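Local coordinates for protein macrophomate synthase intermolecular Diels-Alderase (Macrophoma commelinae, PDB 1IZC) that is a TIM-barrel enzyme of the HpcH/HpaI aldolase/citrate lyase family and binds a magnesium ion together with pyruvic acid in one pocket, at residues 99-104 with 181-186; 195-200 with 244-249; 205-210 with 237-242. The protein carries 1 engineered substitution. All blocks are in the same frame, centred on the assembly; numbering follows the deposited sequence.

Contact 1 of 3, residues 99-104 with 181-186; sequences IVRVPK and IPQIES. With MG (magnesium ion), chain B; PYR (pyruvic acid), chain C.
Arg101, the last residue of strand 97-101, reaches across the mouth of the barrel to Gln183 on strand 179-184. From CB the chain runs away from the backbone N (chi1 167°), and Arg101 CD passes the amide oxygen of Gln183, 3.4 Å from OE1. A bend at chi3 (71°) then turns the guanidinium so that NH1 faces both the glutamine and the ligand. NE has Glu72 as a long, weak ion-pair partner, and NH2 forms a salt bridge with Asp70. NH1 donates to Gln183 OE1 at 3.0 Å, meeting a lone pair in the carbonyl plane, and the acceptor lies almost exactly in the guanidinium plane. Arg101 NH1 also gives a shorter bond, 2.6 Å, to O3 of pyruvic acid, which also sits at the guanidinium edge. Gln183 holds an extended side chain up to this point, with its amide only 26° from the guanidinium plane; its NE2 lies 3.0 Å from the ligand's O3. Glu185, just past the strand, brings OE1 to the magnesium ion at 2.1 Å, while OE2 accepts a hydrogen from a metal-bound water and another from His125 N. Pyruvic acid chelates the metal through O and O3, two waters bind as well, and Asp211 completes the six ligands. The ligand's O3 is thus gripped from two directions, by the magnesium ion and by Arg101, and this pair of positive partners would be expected to draw electron density toward that oxygen and polarise its carbonyl group.

Contact 2 of 3, residues 195-200 with 244-249; sequences AIAAMP and QRNGVP
Asn246 lies against the end of helix 193-197, touching Ala197 and Ala198 with its whole side chain. Its contacts here are of the van der Waals kind. CB rests 3.3 Å from the carbonyl oxygen of Ala197. Further out the amide group straddles the two alanines: ND2 lies 3.7 Å from Ala197 CB, and OD1 approaches Ala198 at CA (3.5 Å) and CB. The side chain takes this place because CG stands beside the backbone N and anti to the carbonyl carbon (chi1 -73°). Val248 adds a further van der Waals contact, its CG2 lying 3.6 Å from Ala197 O; the apolar packing is that of Ala197 and Val248 on Leu205 of the neighbouring strand.

The polar bonds stay within each helix end, apart from a salt bridge that joins the two helices. Asn246 ND2 turns back to Ala242 O in helix 230-245, and Arg245 reaches over to form the salt bridge with Asp194 at the start of helix 193-197. Met199 N bonds to Ile196 O in the last turn of helix 193-197. Helix 230-245 closes with a Schellman motif, in which Gly247 takes a positive phi (69°) and the chain then swings inward through Val248 to Pro249. Two neighbouring helices of the outer layer thus meet at their C-terminal ends, after each of which the chain turns back toward the next strand, as in the alpha-beta loops of a TIM barrel.

Contact 3 of 3, residues 205-210 with 237-242; sequences LMFGPG and TKFSTA. With PYR (pyruvic acid), chain C.
Phe207 and Phe239 form the centre of a buried, apolar strand-to-helix contact, in which strand 205-207 of the barrel wall is covered by helix 230-245 of the outer layer. The axes of the short segments pass 9.7 Å apart and run nearly antiparallel, at 169°. Phe239 alone supplies half of the buried surface. Its ring stands away from the backbone N (chi1 169°) and projects toward the strand, where it meets three consecutive residues. Phe207 turns its edge to one face of the Phe239 ring (T-shaped, edge-to-face): the ring planes are 72° apart, and CD1 of Phe207 approaches CG of Phe239 at 3.6 Å. CB of Phe207 sits over the same ring in a CH-pi contact, 4.0 Å from its centroid and close to the normal. The far end of the Phe239 ring, CZ, is tucked against the strand backbone, 3.5 Å from C of Met206, and Leu205 adds its CB at 3.9 Å from that same CZ.

Alternation along the strand sorts the side chains: Leu205 and Phe207 point out to the helix layer, whereas Met206 points into the barrel, where it touches Gln183 and Ile181. This is the usual division of a TIM-barrel strand between outer shell and barrel interior. Beyond the strand the chain crosses to the ligand: Gly208 occupies the N-cap position of helix 209-215, and Gly210 N donates to OXT of pyruvic acid at 3.0 Å, as Asp211 N also binds the ligand. Gly208, without a side chain, lets the carboxylate lie close to this helix start, OXT of pyruvic acid being 3.2 Å from Gly208 C. On the outward side of helix 230-245, Thr241 OG1 bonds back to Thr237 O, which also accepts from Thr241 N.

Overall arrangement
All three contacts belong to one eight-stranded parallel barrel and its helical shell. Contact 1 closes first along the chain; contact 3 is then nested inside the loop closed by contact 2. Contacts 1 and 3 lie with centres about 12 Å apart on a shared sheet, since strands 179-184 and 205-207 are neighbours joined by backbone bonds, and both reach pyruvic acid. Contacts 2 and 3 share helix 230-245, their centres about 11 Å apart, and Ala197 packs on Leu205 and Ala242. Contacts 1 and 2, about 16 Å apart, touch through Ile196 against Ile184 and Pro182. From the pocket the structure is thus continuous outward, from contact 1 through contact 3 to the helix ends of contact 2.

Contact 1 of 3, residues 99-104 with 181-186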
loop_
_atom_site.group_PDB
_atom_site.type_symbol
_atom_site.label_atom_id
_atom_site.label_comp_id
_atom_site.label_asym_id
_atom_site.label_seq_id
_atom_site.Cartn_x
_atom_site.Cartn_y
_atom_site.Cartn_z
ATOM N N ILE A 99 -19.671 2.926 -13.308
ATOM C CA ILE A 99 -20.857 2.732 -12.471
ATOM C C ILE A 99 -20.338 2.052 -11.215
ATOM O O ILE A 99 -19.518 1.118 -11.293
ATOM C CB ILE A 99 -21.888 1.826 -13.167
ATOM C CG1 ILE A 99 -22.388 2.519 -14.438
ATOM C CG2 ILE A 99 -23.056 1.524 -12.219
ATOM C CD1 ILE A 99 -23.116 1.580 -15.407
ATOM N N VAL A 100 -20.800 2.508 -10.056
ATOM C CA VAL A 100 -20.324 1.934 -8.817
ATOM C C VAL A 100 -21.475 1.475 -7.959
ATOM O O VAL A 100 -22.423 2.231 -7.738
ATOM C CB VAL A 100 -19.502 2.965 -7.987
ATOM C CG1 VAL A 100 -19.049 2.327 -6.669
ATOM C CG2 VAL A 100 -18.297 3.432 -8.781
ATOM N N ARG A 101 -21.426 0.221 -7.525
ATOM C CA ARG A 101 -22.452 -0.246 -6.602
ATOM C C ARG A 101 -21.836 -0.025 -5.233
ATOM O O ARG A 101 -20.791 -0.592 -4.900
ATOM C CB ARG A 101 -22.793 -1.722 -6.745
ATOM C CG ARG A 101 -23.612 -2.118 -5.524
ATOM C CD ARG A 101 -24.249 -3.423 -5.634
ATOM N NE ARG A 101 -23.307 -4.530 -5.564
ATOM C CZ ARG A 101 -23.699 -5.781 -5.727
ATOM N NH1 ARG A 101 -24.983 -6.022 -5.961
ATOM N NH2 ARG A 101 -22.828 -6.781 -5.680
ATOM N N VAL A 102 -22.492 0.800 -4.434
ATOM C CA VAL A 102 -21.986 1.153 -3.130
ATOM C C VAL A 102 -22.664 0.420 -1.993
ATOM O O VAL A 102 -23.720 -0.166 -2.174
ATOM C CB VAL A 102 -22.186 2.668 -2.877
ATOM C CG1 VAL A 102 -21.452 3.479 -3.938
ATOM C CG2 VAL A 102 -23.684 3.007 -2.906
ATOM N N PRO A 103 -22.027 0.408 -0.814
ATOM C CA PRO A 103 -22.639 -0.257 0.342
ATOM C C PRO A 103 -23.878 0.614 0.608
ATOM O O PRO A 103 -23.805 1.833 0.484
ATOM C CB PRO A 103 -21.591 -0.087 1.442
ATOM C CG PRO A 103 -20.293 0.058 0.687
ATOM C CD PRO A 103 -20.671 0.895 -0.506
ATOM N N LYS A 104 -24.999 0.015 0.999
ATOM C CA LYS A 104 -26.215 0.795 1.200
ATOM C C LYS A 104 -26.188 2.001 2.154
ATOM O O LYS A 104 -26.909 2.986 1.929
ATOM C CB LYS A 104 -27.360 -0.133 1.607
ATOM C CG LYS A 104 -28.715 0.552 1.486
ATOM C CD LYS A 104 -29.828 -0.369 1.924
ATOM C CE LYS A 104 -31.173 0.101 1.397
ATOM N NZ LYS A 104 -32.225 -0.752 2.033
ATOM N N ILE A 181 -29.397 4.236 -9.808
ATOM C CA ILE A 181 -29.965 2.951 -10.175
ATOM C C ILE A 181 -30.282 2.091 -8.946
ATOM O O ILE A 181 -29.383 1.496 -8.343
ATOM C CB ILE A 181 -28.984 2.152 -11.080
ATOM C CG1 ILE A 181 -28.675 2.950 -12.348
ATOM C CG2 ILE A 181 -29.584 0.796 -11.483
ATOM C CD1 ILE A 181 -27.379 3.748 -12.262
ATOM N N PRO A 182 -31.562 2.025 -8.554
ATOM C CA PRO A 182 -31.918 1.205 -7.389
ATOM C C PRO A 182 -31.792 -0.261 -7.769
ATOM O O PRO A 182 -32.083 -0.627 -8.906
ATOM C CB PRO A 182 -33.386 1.551 -7.146
ATOM C CG PRO A 182 -33.527 2.940 -7.714
ATOM C CD PRO A 182 -32.703 2.854 -8.985
ATOM N N GLN A 183 -31.365 -1.094 -6.826
ATOM C CA GLN A 183 -31.282 -2.520 -7.084
ATOM C C GLN A 183 -32.346 -3.193 -6.215
ATOM O O GLN A 183 -32.403 -2.980 -4.999
ATOM C CB GLN A 183 -29.883 -3.049 -6.760
ATOM C CG GLN A 183 -29.776 -4.538 -6.909
ATOM C CD GLN A 183 -28.347 -5.021 -6.879
ATOM O OE1 GLN A 183 -27.473 -4.387 -6.280
ATOM N NE2 GLN A 183 -28.102 -6.156 -7.514
ATOM N N ILE A 184 -33.204 -3.974 -6.863
ATOM C CA ILE A 184 -34.306 -4.689 -6.213
ATOM C C ILE A 184 -33.850 -6.125 -5.996
ATOM O O ILE A 184 -33.598 -6.860 -6.956
ATOM C CB ILE A 184 -35.557 -4.679 -7.126
ATOM C CG1 ILE A 184 -35.966 -3.237 -7.431
ATOM C CG2 ILE A 184 -36.715 -5.417 -6.454
ATOM C CD1 ILE A 184 -36.442 -2.458 -6.219
ATOM N N GLU A 185 -33.761 -6.542 -4.740
ATOM C CA GLU A 185 -33.260 -7.883 -4.473
ATOM C C GLU A 185 -33.788 -8.509 -3.198
ATOM O O GLU A 185 -33.081 -9.243 -2.501
ATOM C CB GLU A 185 -31.738 -7.850 -4.455
ATOM C CG GLU A 185 -31.141 -6.788 -3.565
ATOM C CD GLU A 185 -29.641 -6.702 -3.751
ATOM O OE1 GLU A 185 -29.082 -7.708 -4.209
ATOM O OE2 GLU A 185 -29.028 -5.660 -3.446
ATOM N N SER A 186 -35.042 -8.219 -2.896
ATOM C CA SER A 186 -35.672 -8.792 -1.718
ATOM C C SER A 186 -37.161 -8.912 -1.989
ATOM O O SER A 186 -37.686 -8.272 -2.902
ATOM C CB SER A 186 -35.447 -7.917 -0.487
ATOM O OG SER A 186 -36.079 -6.656 -0.620
HETATM MG MG MG B . -27.180 -8.516 -3.952
HETATM C C PYR C . -27.557 -10.248 -6.246
HETATM O O PYR C . -27.806 -10.295 -5.026
HETATM O OXT PYR C . -27.862 -11.143 -7.071
HETATM C CA PYR C . -26.838 -8.982 -6.646
HETATM O O3 PYR C . -26.518 -8.083 -5.851
HETATM C CB PYR C . -26.544 -8.886 -8.086
HETATM O O HOH W 1 -26.532 -6.606 -3.097
HETATM O O HOH W 2 -25.156 -9.526 -3.755
#

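Contact 2 of 3, residues 195-200 with 244-249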
loop_
_atom_site.group_PDB
_atom_site.type_symbol
_atom_site.label_atom_id
_atom_site.label_comp_id
_atom_site.label_asym_id
_atom_site.label_seq_id
_atom_site.Cartn_x
_atom_site.Cartn_y
_atom_site.Cartn_z
ATOM N N ALA A 195 -43.838 1.329 -7.025
ATOM C CA ALA A 195 -43.571 2.662 -6.502
ATOM C C ALA A 195 -42.132 3.102 -6.776
ATOM O O ALA A 195 -41.877 4.250 -7.131
ATOM C CB ALA A 195 -43.843 2.697 -5.007
ATOM N N ILE A 196 -41.190 2.185 -6.611
ATOM C CA ILE A 196 -39.796 2.533 -6.829
ATOM C C ILE A 196 -39.551 2.866 -8.301
ATOM O O ILE A 196 -38.876 3.848 -8.619
ATOM C CB ILE A 196 -38.869 1.374 -6.376
ATOM C CG1 ILE A 196 -39.032 1.150 -4.865
ATOM C CG2 ILE A 196 -37.407 1.717 -6.706
ATOM C CD1 ILE A 196 -38.431 -0.159 -4.359
ATOM N N ALA A 197 -40.130 2.065 -9.190
ATOM C CA ALA A 197 -39.958 2.251 -10.630
ATOM C C ALA A 197 -40.535 3.566 -11.134
ATOM O O ALA A 197 -40.074 4.106 -12.145
ATOM C CB ALA A 197 -40.600 1.086 -11.382
ATOM N N ALA A 198 -41.536 4.072 -10.421
ATOM C CA ALA A 198 -42.210 5.314 -10.795
ATOM C C ALA A 198 -41.522 6.590 -10.314
ATOM O O ALA A 198 -41.965 7.698 -10.636
ATOM C CB ALA A 198 -43.662 5.289 -10.277
ATOM N N MET A 199 -40.449 6.457 -9.544
ATOM C CA MET A 199 -39.754 7.645 -9.046
ATOM C C MET A 199 -39.146 8.439 -10.196
ATOM O O MET A 199 -38.398 7.902 -11.002
ATOM C CB MET A 199 -38.643 7.249 -8.072
ATOM C CG MET A 199 -39.144 6.573 -6.806
ATOM S SD MET A 199 -37.761 6.211 -5.718
ATOM C CE MET A 199 -37.316 7.868 -5.156
ATOM N N PRO A 200 -39.455 9.738 -10.275
ATOM C CA PRO A 200 -38.929 10.602 -11.336
ATOM C C PRO A 200 -37.413 10.757 -11.214
ATOM O O PRO A 200 -36.720 11.073 -12.184
ATOM C CB PRO A 200 -39.634 11.946 -11.091
ATOM C CG PRO A 200 -40.740 11.641 -10.157
ATOM C CD PRO A 200 -40.276 10.502 -9.320
ATOM N N GLN A 244 -40.338 -1.126 -17.588
ATOM C CA GLN A 244 -40.814 -0.801 -18.938
ATOM C C GLN A 244 -41.932 0.246 -18.985
ATOM O O GLN A 244 -41.885 1.175 -19.791
ATOM C CB GLN A 244 -41.301 -2.078 -19.640
ATOM C CG GLN A 244 -40.184 -3.030 -20.068
ATOM C CD GLN A 244 -40.639 -4.482 -20.139
ATOM O OE1 GLN A 244 -41.840 -4.775 -20.207
ATOM N NE2 GLN A 244 -39.680 -5.402 -20.125
ATOM N N ARG A 245 -42.932 0.103 -18.123
ATOM C CA ARG A 245 -44.049 1.035 -18.144
ATOM C C ARG A 245 -43.652 2.462 -17.774
ATOM O O ARG A 245 -44.278 3.426 -18.228
ATOM C CB ARG A 245 -45.168 0.548 -17.213
ATOM C CG ARG A 245 -45.033 0.972 -15.768
ATOM C CD ARG A 245 -46.355 0.763 -15.014
ATOM N NE ARG A 245 -46.651 -0.653 -14.873
ATOM C CZ ARG A 245 -46.352 -1.384 -13.800
ATOM N NH1 ARG A 245 -45.760 -0.837 -12.742
ATOM N NH2 ARG A 245 -46.618 -2.680 -13.806
ATOM N N ASN A 246 -42.605 2.600 -16.959
ATOM C CA ASN A 246 -42.143 3.911 -16.518
ATOM C C ASN A 246 -41.004 4.483 -17.350
ATOM O O ASN A 246 -40.489 5.562 -17.049
ATOM C CB ASN A 246 -41.737 3.841 -15.036
ATOM C CG ASN A 246 -42.943 3.745 -14.111
ATOM O OD1 ASN A 246 -43.665 4.724 -13.914
ATOM N ND2 ASN A 246 -43.174 2.562 -13.551
ATOM N N GLY A 247 -40.608 3.755 -18.390
ATOM C CA GLY A 247 -39.540 4.212 -19.257
ATOM C C GLY A 247 -38.183 4.192 -18.572
ATOM O O GLY A 247 -37.359 5.090 -18.786
ATOM N N VAL A 248 -37.960 3.165 -17.751
ATOM C CA VAL A 248 -36.700 3.012 -17.019
ATOM C C VAL A 248 -35.911 1.840 -17.597
ATOM O O VAL A 248 -36.407 0.710 -17.660
ATOM C CB VAL A 248 -36.969 2.768 -15.518
ATOM C CG1 VAL A 248 -35.655 2.621 -14.758
ATOM C CG2 VAL A 248 -37.750 3.942 -14.952
ATOM N N PRO A 249 -34.671 2.088 -18.038
ATOM C CA PRO A 249 -33.908 0.971 -18.599
ATOM C C PRO A 249 -33.431 0.029 -17.513
ATOM O O PRO A 249 -33.166 0.454 -16.391
ATOM C CB PRO A 249 -32.752 1.664 -19.302
ATOM C CG PRO A 249 -32.481 2.836 -18.400
ATOM C CD PRO A 249 -33.883 3.335 -18.070
#

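Contact 3 of 3, residues 205-210 with 237-242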
loop_
_atom_site.group_PDB
_atom_site.type_symbol
_atom_site.label_atom_id
_atom_site.label_comp_id
_atom_site.label_asym_id
_atom_site.label_seq_id
_atom_site.Cartn_x
_atom_site.Cartn_y
_atom_site.Cartn_z
ATOM N N LEU A 205 -32.869 0.540 -13.367
ATOM C CA LEU A 205 -33.297 -0.417 -12.341
ATOM C C LEU A 205 -32.518 -1.710 -12.532
ATOM O O LEU A 205 -32.318 -2.158 -13.663
ATOM C CB LEU A 205 -34.795 -0.718 -12.445
ATOM C CG LEU A 205 -35.716 0.285 -11.749
ATOM C CD1 LEU A 205 -37.165 -0.013 -12.122
ATOM C CD2 LEU A 205 -35.511 0.210 -10.234
ATOM N N MET A 206 -32.095 -2.309 -11.426
ATOM C CA MET A 206 -31.335 -3.556 -11.480
ATOM C C MET A 206 -31.963 -4.564 -10.536
ATOM O O MET A 206 -32.508 -4.187 -9.509
ATOM C CB MET A 206 -29.882 -3.307 -11.052
ATOM C CG MET A 206 -28.990 -4.545 -11.071
ATOM S SD MET A 206 -27.324 -4.102 -10.528
ATOM C CE MET A 206 -26.619 -3.427 -12.069
ATOM N N PHE A 207 -31.871 -5.846 -10.883
ATOM C CA PHE A 207 -32.418 -6.898 -10.031
ATOM C C PHE A 207 -31.233 -7.671 -9.455
ATOM O O PHE A 207 -30.169 -7.737 -10.074
ATOM C CB PHE A 207 -33.286 -7.858 -10.847
ATOM C CG PHE A 207 -34.248 -8.677 -10.015
ATOM C CD1 PHE A 207 -35.483 -8.159 -9.646
ATOM C CD2 PHE A 207 -33.916 -9.964 -9.599
ATOM C CE1 PHE A 207 -36.379 -8.913 -8.873
ATOM C CE2 PHE A 207 -34.808 -10.719 -8.828
ATOM C CZ PHE A 207 -36.037 -10.190 -8.467
ATOM N N GLY A 208 -31.412 -8.222 -8.259
ATOM C CA GLY A 208 -30.366 -9.022 -7.643
ATOM C C GLY A 208 -30.971 -10.408 -7.473
ATOM O O GLY A 208 -31.549 -10.693 -6.433
ATOM N N PRO A 209 -30.847 -11.292 -8.478
ATOM C CA PRO A 209 -31.416 -12.647 -8.406
ATOM C C PRO A 209 -30.982 -13.476 -7.198
ATOM O O PRO A 209 -31.799 -14.132 -6.558
ATOM C CB PRO A 209 -30.961 -13.304 -9.710
ATOM C CG PRO A 209 -30.540 -12.169 -10.598
ATOM C CD PRO A 209 -30.005 -11.124 -9.675
ATOM N N GLY A 210 -29.686 -13.461 -6.913
ATOM C CA GLY A 210 -29.162 -14.235 -5.801
ATOM C C GLY A 210 -29.753 -13.845 -4.465
ATOM O O GLY A 210 -30.326 -14.687 -3.761
ATOM N N THR A 237 -41.098 -10.731 -13.709
ATOM C CA THR A 237 -42.111 -10.160 -14.578
ATOM C C THR A 237 -42.616 -8.852 -14.003
ATOM O O THR A 237 -42.777 -7.871 -14.732
ATOM C CB THR A 237 -43.297 -11.119 -14.768
ATOM O OG1 THR A 237 -42.858 -12.262 -15.512
ATOM C CG2 THR A 237 -44.423 -10.426 -15.527
ATOM N N LYS A 238 -42.869 -8.836 -12.699
ATOM C CA LYS A 238 -43.351 -7.628 -12.050
ATOM C C LYS A 238 -42.286 -6.535 -12.146
ATOM O O LYS A 238 -42.587 -5.380 -12.450
ATOM C CB LYS A 238 -43.686 -7.907 -10.590
ATOM C CG LYS A 238 -44.309 -6.723 -9.876
ATOM C CD LYS A 238 -44.602 -7.049 -8.420
ATOM C CE LYS A 238 -45.252 -5.873 -7.720
ATOM N NZ LYS A 238 -45.400 -6.119 -6.266
ATOM N N PHE A 239 -41.040 -6.919 -11.890
ATOM C CA PHE A 239 -39.915 -5.995 -11.959
ATOM C C PHE A 239 -39.733 -5.398 -13.358
ATOM O O PHE A 239 -39.675 -4.174 -13.517
ATOM C CB PHE A 239 -38.628 -6.729 -11.530
ATOM C CG PHE A 239 -37.348 -5.968 -11.804
ATOM C CD1 PHE A 239 -36.848 -5.051 -10.887
ATOM C CD2 PHE A 239 -36.636 -6.194 -12.985
ATOM C CE1 PHE A 239 -35.643 -4.362 -11.138
ATOM C CE2 PHE A 239 -35.438 -5.516 -13.255
ATOM C CZ PHE A 239 -34.940 -4.601 -12.329
ATOM N N SER A 240 -39.647 -6.255 -14.374
ATOM C CA SER A 240 -39.417 -5.791 -15.738
ATOM C C SER A 240 -40.569 -4.969 -16.289
ATOM O O SER A 240 -40.343 -3.991 -16.997
ATOM C CB SER A 240 -39.124 -6.970 -16.671
ATOM O OG SER A 240 -40.191 -7.897 -16.681
ATOM N N THR A 241 -41.796 -5.367 -15.970
ATOM C CA THR A 241 -42.966 -4.629 -16.433
ATOM C C THR A 241 -42.998 -3.241 -15.789
ATOM O O THR A 241 -43.340 -2.252 -16.446
ATOM C CB THR A 241 -44.268 -5.388 -16.094
ATOM O OG1 THR A 241 -44.258 -6.655 -16.763
ATOM C CG2 THR A 241 -45.482 -4.598 -16.565
ATOM N N ALA A 242 -42.633 -3.158 -14.511
ATOM C CA ALA A 242 -42.621 -1.868 -13.825
ATOM C C ALA A 242 -41.594 -0.946 -14.482
ATOM O O ALA A 242 -41.882 0.222 -14.737
ATOM C CB ALA A 242 -42.305 -2.048 -12.333
HETATM C C PYR C . -27.557 -10.248 -6.246
HETATM O O PYR C . -27.806 -10.295 -5.026
HETATM O OXT PYR C . -27.862 -11.143 -7.071
HETATM C CA PYR C . -26.838 -8.982 -6.646
HETATM O O3 PYR C . -26.518 -8.083 -5.851
HETATM C CB PYR C . -26.544 -8.886 -8.086
#